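Side-chain contacts in ectonucleotide pyrophosphatase/phosphodiesterase family member 5 (Mus musculus, PDB 5VEO), which probably hydrolyses phosphodiester and pyrophosphate bonds of a restricted range of nucleotide substrates as a zinc-dependent ectoenzyme: residues A[203-206]-A[207-211]; A[338-342]-A[343-347]. The protein carries 1 engineered substitution. One frame throughout, in Å; residues are numbered along the deposited sequence.

Both contacts are local, formed by residues a few positions apart, and together they illustrate how one alpha/beta domain finishes a helix and a strand. Interaction 1 lies in the last turns of helix 190-210; interaction 2 lies where strand 338-341 of the mixed sheet runs into a turn. Their centres are 16 Å apart and they do not touch, yet both rest against strand 218-222 and both reach Trp214. Each is partly buried. In 203-211 repeated backbone bonds do the holding while side chains sort into an inward apolar face and an outward charged one; in 338-347 the contact consists of one turn bond, a methyl set over a ring and a bridging water.

Interaction 1 (A[203-206]-A[207-211]); sequences YLIK and MLKRA
Met207 lies across the ring of Tyr203 one helical turn earlier, and this is the main aromatic contact of 203-211. Its CG stands over one face, 4.1 Å from the centroid of the Tyr203 ring, a CH-pi contact set toward the rim. The chain bends at chi2 (-65°), which carries SD obliquely past the ring in a Met-aromatic contact. Beyond the sulfur, CE of Met207 lies 3.7 Å from Tyr203 CE1. The same sulfur sits over the guanidinium of Arg210, with SD 3.8 Å above that plane.

Aliphatic packing follows the same spacing of four. Leu204 CG meets Leu208 CD1 at 4.0 Å, on the side that faces helix 149-160 and strand 218-222. Ile205 and Lys209 run side by side, CG2 of Ile205 3.9 Å from CE of Lys209, whose extended chain takes NZ to the hydroxyl of Tyr39.

Beneath these lies the backbone ladder: the amides of Met207, Leu208, Lys209 and Arg210 bond to the carbonyls of Tyr203, Leu204, Ile205 and Lys206. The whole is the i to i+4 pattern of an amphipathic alpha-helix, here the closing turns of helix 190-210, packed on a neighbouring helix and the central sheet.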
loop_
_atom_site.group_PDB
_atom_site.type_symbol
_atom_site.label_atom_id
_atom_site.label_comp_id
_atom_site.label_asym_id
_atom_site.label_seq_id
_atom_site.Cartn_x
_atom_site.Cartn_y
_atom_site.Cartn_z
ATOM N N TYR A 203 12.128 17.639 -6.898
ATOM C CA TYR A 203 13.394 17.558 -6.179
ATOM C C TYR A 203 14.113 16.239 -6.461
ATOM O O TYR A 203 15.325 16.209 -6.720
ATOM C CB TYR A 203 13.127 17.719 -4.683
ATOM C CG TYR A 203 14.370 17.679 -3.843
ATOM C CD1 TYR A 203 15.102 18.834 -3.606
ATOM C CD2 TYR A 203 14.827 16.489 -3.296
ATOM C CE1 TYR A 203 16.237 18.810 -2.828
ATOM C CE2 TYR A 203 15.983 16.455 -2.511
ATOM C CZ TYR A 203 16.680 17.617 -2.294
ATOM O OH TYR A 203 17.815 17.602 -1.530
ATOM N N LEU A 204 13.378 15.131 -6.408
ATOM C CA LEU A 204 13.960 13.829 -6.707
ATOM C C LEU A 204 14.505 13.785 -8.131
ATOM O O LEU A 204 15.618 13.306 -8.373
ATOM C CB LEU A 204 12.907 12.734 -6.493
ATOM C CG LEU A 204 13.321 11.322 -6.916
ATOM C CD1 LEU A 204 14.574 10.846 -6.163
ATOM C CD2 LEU A 204 12.166 10.352 -6.725
ATOM N N ILE A 205 13.727 14.280 -9.088
ATOM C CA ILE A 205 14.184 14.307 -10.472
ATOM C C ILE A 205 15.481 15.098 -10.581
ATOM O O ILE A 205 16.442 14.656 -11.213
ATOM C CB ILE A 205 13.098 14.900 -11.380
ATOM C CG1 ILE A 205 11.884 13.984 -11.399
ATOM C CG2 ILE A 205 13.651 15.131 -12.791
ATOM C CD1 ILE A 205 10.681 14.636 -12.060
ATOM N N LYS A 206 15.507 16.288 -9.983
ATOM C CA LYS A 206 16.700 17.134 -10.026
ATOM C C LYS A 206 17.907 16.409 -9.443
ATOM O O LYS A 206 19.013 16.468 -10.000
ATOM C CB LYS A 206 16.421 18.432 -9.264
ATOM C CG LYS A 206 17.527 19.471 -9.275
ATOM C CD LYS A 206 17.131 20.717 -8.432
ATOM C CE LYS A 206 17.329 20.502 -6.915
ATOM N NZ LYS A 206 17.104 21.707 -6.028
ATOM N N MET A 207 17.717 15.702 -8.327
ATOM C CA MET A 207 18.841 15.009 -7.706
ATOM C C MET A 207 19.289 13.796 -8.514
ATOM O O MET A 207 20.490 13.493 -8.553
ATOM C CB MET A 207 18.476 14.598 -6.282
ATOM C CG MET A 207 18.284 15.778 -5.384
ATOM S SD MET A 207 19.849 16.655 -5.209
ATOM C CE MET A 207 19.303 18.308 -4.878
ATOM N N LEU A 208 18.359 13.091 -9.154
ATOM C CA LEU A 208 18.738 12.006 -10.049
ATOM C C LEU A 208 19.552 12.541 -11.216
ATOM O O LEU A 208 20.534 11.921 -11.635
ATOM C CB LEU A 208 17.501 11.276 -10.569
ATOM C CG LEU A 208 16.773 10.409 -9.532
ATOM C CD1 LEU A 208 15.384 10.015 -10.050
ATOM C CD2 LEU A 208 17.539 9.156 -9.132
ATOM N N LYS A 209 19.171 13.702 -11.747
ATOM C CA LYS A 209 19.929 14.270 -12.857
ATOM C C LYS A 209 21.312 14.707 -12.400
ATOM O O LYS A 209 22.312 14.454 -13.089
ATOM C CB LYS A 209 19.166 15.440 -13.466
ATOM C CG LYS A 209 17.961 14.993 -14.279
ATOM C CD LYS A 209 17.244 16.186 -14.872
ATOM C CE LYS A 209 16.109 15.775 -15.794
ATOM N NZ LYS A 209 15.363 16.975 -16.237
ATOM N N ARG A 210 21.396 15.376 -11.252
ATOM C CA ARG A 210 22.685 15.845 -10.741
ATOM C C ARG A 210 23.650 14.686 -10.505
ATOM O O ARG A 210 24.865 14.836 -10.698
ATOM C CB ARG A 210 22.450 16.662 -9.458
ATOM C CG ARG A 210 23.705 17.100 -8.703
ATOM C CD ARG A 210 23.345 17.934 -7.462
ATOM N NE ARG A 210 23.583 17.194 -6.218
ATOM C CZ ARG A 210 23.519 17.721 -4.996
ATOM N NH1 ARG A 210 23.223 19.005 -4.826
ATOM N NH2 ARG A 210 23.762 16.962 -3.934
ATOM N N ALA A 211 23.134 13.526 -10.102
ATOM C CA ALA A 211 23.945 12.339 -9.855
ATOM C C ALA A 211 24.168 11.482 -11.102
ATOM O O ALA A 211 24.741 10.394 -10.992
ATOM C CB ALA A 211 23.303 11.476 -8.760
#

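Interaction 2 (A[338-342]-A[343-347]); sequences FLAHG and PAFRK
A type I beta turn, Gly342 to Phe345, takes the chain out of strand 338-341, an inner strand of the mixed central sheet, and the side chain of its last residue folds back onto that strand. Phe345 lays its ring over the methyl of Ala340: CB of Ala340 stands 3.8 Å from the centroid of the Phe345 ring and 10° off its normal, a nearly centred CH-pi contact. The first torsion of Phe345 (chi1 -78°) sets CG opposite its own carbonyl carbon and lets the ring reach back over the strand, while the amide nitrogen of Gly342 lies at the ring's edge. Val45, from the adjoining strand 45-51, touches both Ala340 and Phe345.

The turn is closed by the amide N of Phe345, which bonds to Gly342 O at 3.0 Å; the donor approaches from above the carbonyl plane, 58° out of it. At the backbone angles of Gly342 a CB would jam against the preceding carbonyl oxygen and clash with Pro343 CD. Water 1 accepts from Gly342 N at 3.0 Å and can donate to Arg346 O at 3.1 Å, joining the strand end to the returning chain.

With an alanine in place of Phe345 the Ala340 methyl is likely to lose its aromatic cover, leaving a gap beside Val45. The chemistry is mixed: backbone and water polar groups shape the reversal, the bond from Ala344 N to Asn218 OD1 ties it to strand 218-222, and apolar packing of the ring on Ala340 and Val45 adds to that hold.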
loop_
_atom_site.group_PDB
_atom_site.type_symbol
_atom_site.label_atom_id
_atom_site.label_comp_id
_atom_site.label_asym_id
_atom_site.label_seq_id
_atom_site.Cartn_x
_atom_site.Cartn_y
_atom_site.Cartn_z
ATOM N N PHE A 338 0.033 5.469 -11.018
ATOM C CA PHE A 338 1.208 4.727 -11.481
ATOM C C PHE A 338 1.796 5.429 -12.698
ATOM O O PHE A 338 1.105 5.618 -13.710
ATOM C CB PHE A 338 0.858 3.279 -11.830
ATOM C CG PHE A 338 2.040 2.455 -12.252
ATOM C CD1 PHE A 338 2.659 1.610 -11.349
ATOM C CD2 PHE A 338 2.539 2.531 -13.548
ATOM C CE1 PHE A 338 3.769 0.848 -11.735
ATOM C CE2 PHE A 338 3.626 1.790 -13.928
ATOM C CZ PHE A 338 4.246 0.941 -13.016
ATOM N N LEU A 339 3.073 5.785 -12.610
ATOM C CA LEU A 339 3.781 6.348 -13.748
ATOM C C LEU A 339 5.247 5.964 -13.634
ATOM O O LEU A 339 5.715 5.587 -12.566
ATOM C CB LEU A 339 3.582 7.866 -13.843
ATOM C CG LEU A 339 4.059 8.867 -12.811
ATOM C CD1 LEU A 339 3.980 10.298 -13.386
ATOM C CD2 LEU A 339 3.234 8.766 -11.519
ATOM N N ALA A 340 5.970 6.041 -14.746
ATOM C CA ALA A 340 7.367 5.623 -14.687
ATOM C C ALA A 340 8.162 6.254 -15.819
ATOM O O ALA A 340 7.616 6.647 -16.854
ATOM C CB ALA A 340 7.482 4.106 -14.749
ATOM N N HIS A 341 9.477 6.328 -15.598
ATOM C CA HIS A 341 10.413 6.881 -16.568
ATOM C C HIS A 341 11.717 6.118 -16.472
ATOM O O HIS A 341 12.185 5.845 -15.373
ATOM C CB HIS A 341 10.705 8.356 -16.298
ATOM C CG HIS A 341 11.898 8.866 -17.043
ATOM N ND1 HIS A 341 13.183 8.735 -16.561
ATOM C CD2 HIS A 341 12.002 9.488 -18.241
ATOM C CE1 HIS A 341 14.030 9.255 -17.436
ATOM N NE2 HIS A 341 13.340 9.714 -18.464
ATOM N N GLY A 342 12.308 5.789 -17.620
ATOM C CA GLY A 342 13.649 5.265 -17.608
ATOM C C GLY A 342 13.994 4.589 -18.907
ATOM O O GLY A 342 13.185 4.489 -19.837
ATOM N N PRO A 343 15.222 4.080 -18.977
ATOM C CA PRO A 343 15.692 3.497 -20.240
ATOM C C PRO A 343 14.895 2.281 -20.675
ATOM O O PRO A 343 14.800 2.013 -21.879
ATOM C CB PRO A 343 17.160 3.161 -19.941
ATOM C CG PRO A 343 17.266 3.124 -18.465
ATOM C CD PRO A 343 16.252 4.080 -17.926
ATOM N N ALA A 344 14.283 1.556 -19.744
ATOM C CA ALA A 344 13.479 0.392 -20.085
ATOM C C ALA A 344 12.034 0.730 -20.445
ATOM O O ALA A 344 11.311 -0.155 -20.921
ATOM C CB ALA A 344 13.469 -0.603 -18.923
ATOM N N PHE A 345 11.605 1.968 -20.243
ATOM C CA PHE A 345 10.204 2.343 -20.405
ATOM C C PHE A 345 9.962 3.158 -21.672
ATOM O O PHE A 345 10.816 3.929 -22.118
ATOM C CB PHE A 345 9.739 3.128 -19.179
ATOM C CG PHE A 345 9.440 2.262 -17.999
ATOM C CD1 PHE A 345 10.287 2.224 -16.903
ATOM C CD2 PHE A 345 8.314 1.456 -17.998
ATOM C CE1 PHE A 345 9.995 1.418 -15.818
ATOM C CE2 PHE A 345 8.025 0.644 -16.922
ATOM C CZ PHE A 345 8.883 0.622 -15.825
ATOM N N ARG A 346 8.780 2.976 -22.254
ATOM C CA ARG A 346 8.374 3.799 -23.378
ATOM C C ARG A 346 8.257 5.257 -22.961
ATOM O O ARG A 346 8.298 5.603 -21.779
ATOM C CB ARG A 346 7.054 3.297 -23.946
ATOM C CG ARG A 346 7.196 1.939 -24.559
ATOM C CD ARG A 346 5.862 1.296 -24.804
ATOM N NE ARG A 346 5.177 1.885 -25.932
ATOM C CZ ARG A 346 4.087 1.372 -26.495
ATOM N NH1 ARG A 346 3.562 0.250 -26.018
ATOM N NH2 ARG A 346 3.542 1.976 -27.556
ATOM N N LYS A 347 8.105 6.122 -23.958
ATOM C CA LYS A 347 8.010 7.560 -23.741
ATOM C C LYS A 347 6.682 8.085 -24.257
ATOM O O LYS A 347 6.279 7.771 -25.385
ATOM C CB LYS A 347 9.155 8.287 -24.435
ATOM C CG LYS A 347 10.519 7.953 -23.856
ATOM C CD LYS A 347 11.599 8.743 -24.594
ATOM C CE LYS A 347 12.241 9.828 -23.732
ATOM N NZ LYS A 347 11.499 11.129 -23.871
HETATM O O HOH W 1 10.753 6.538 -20.124
#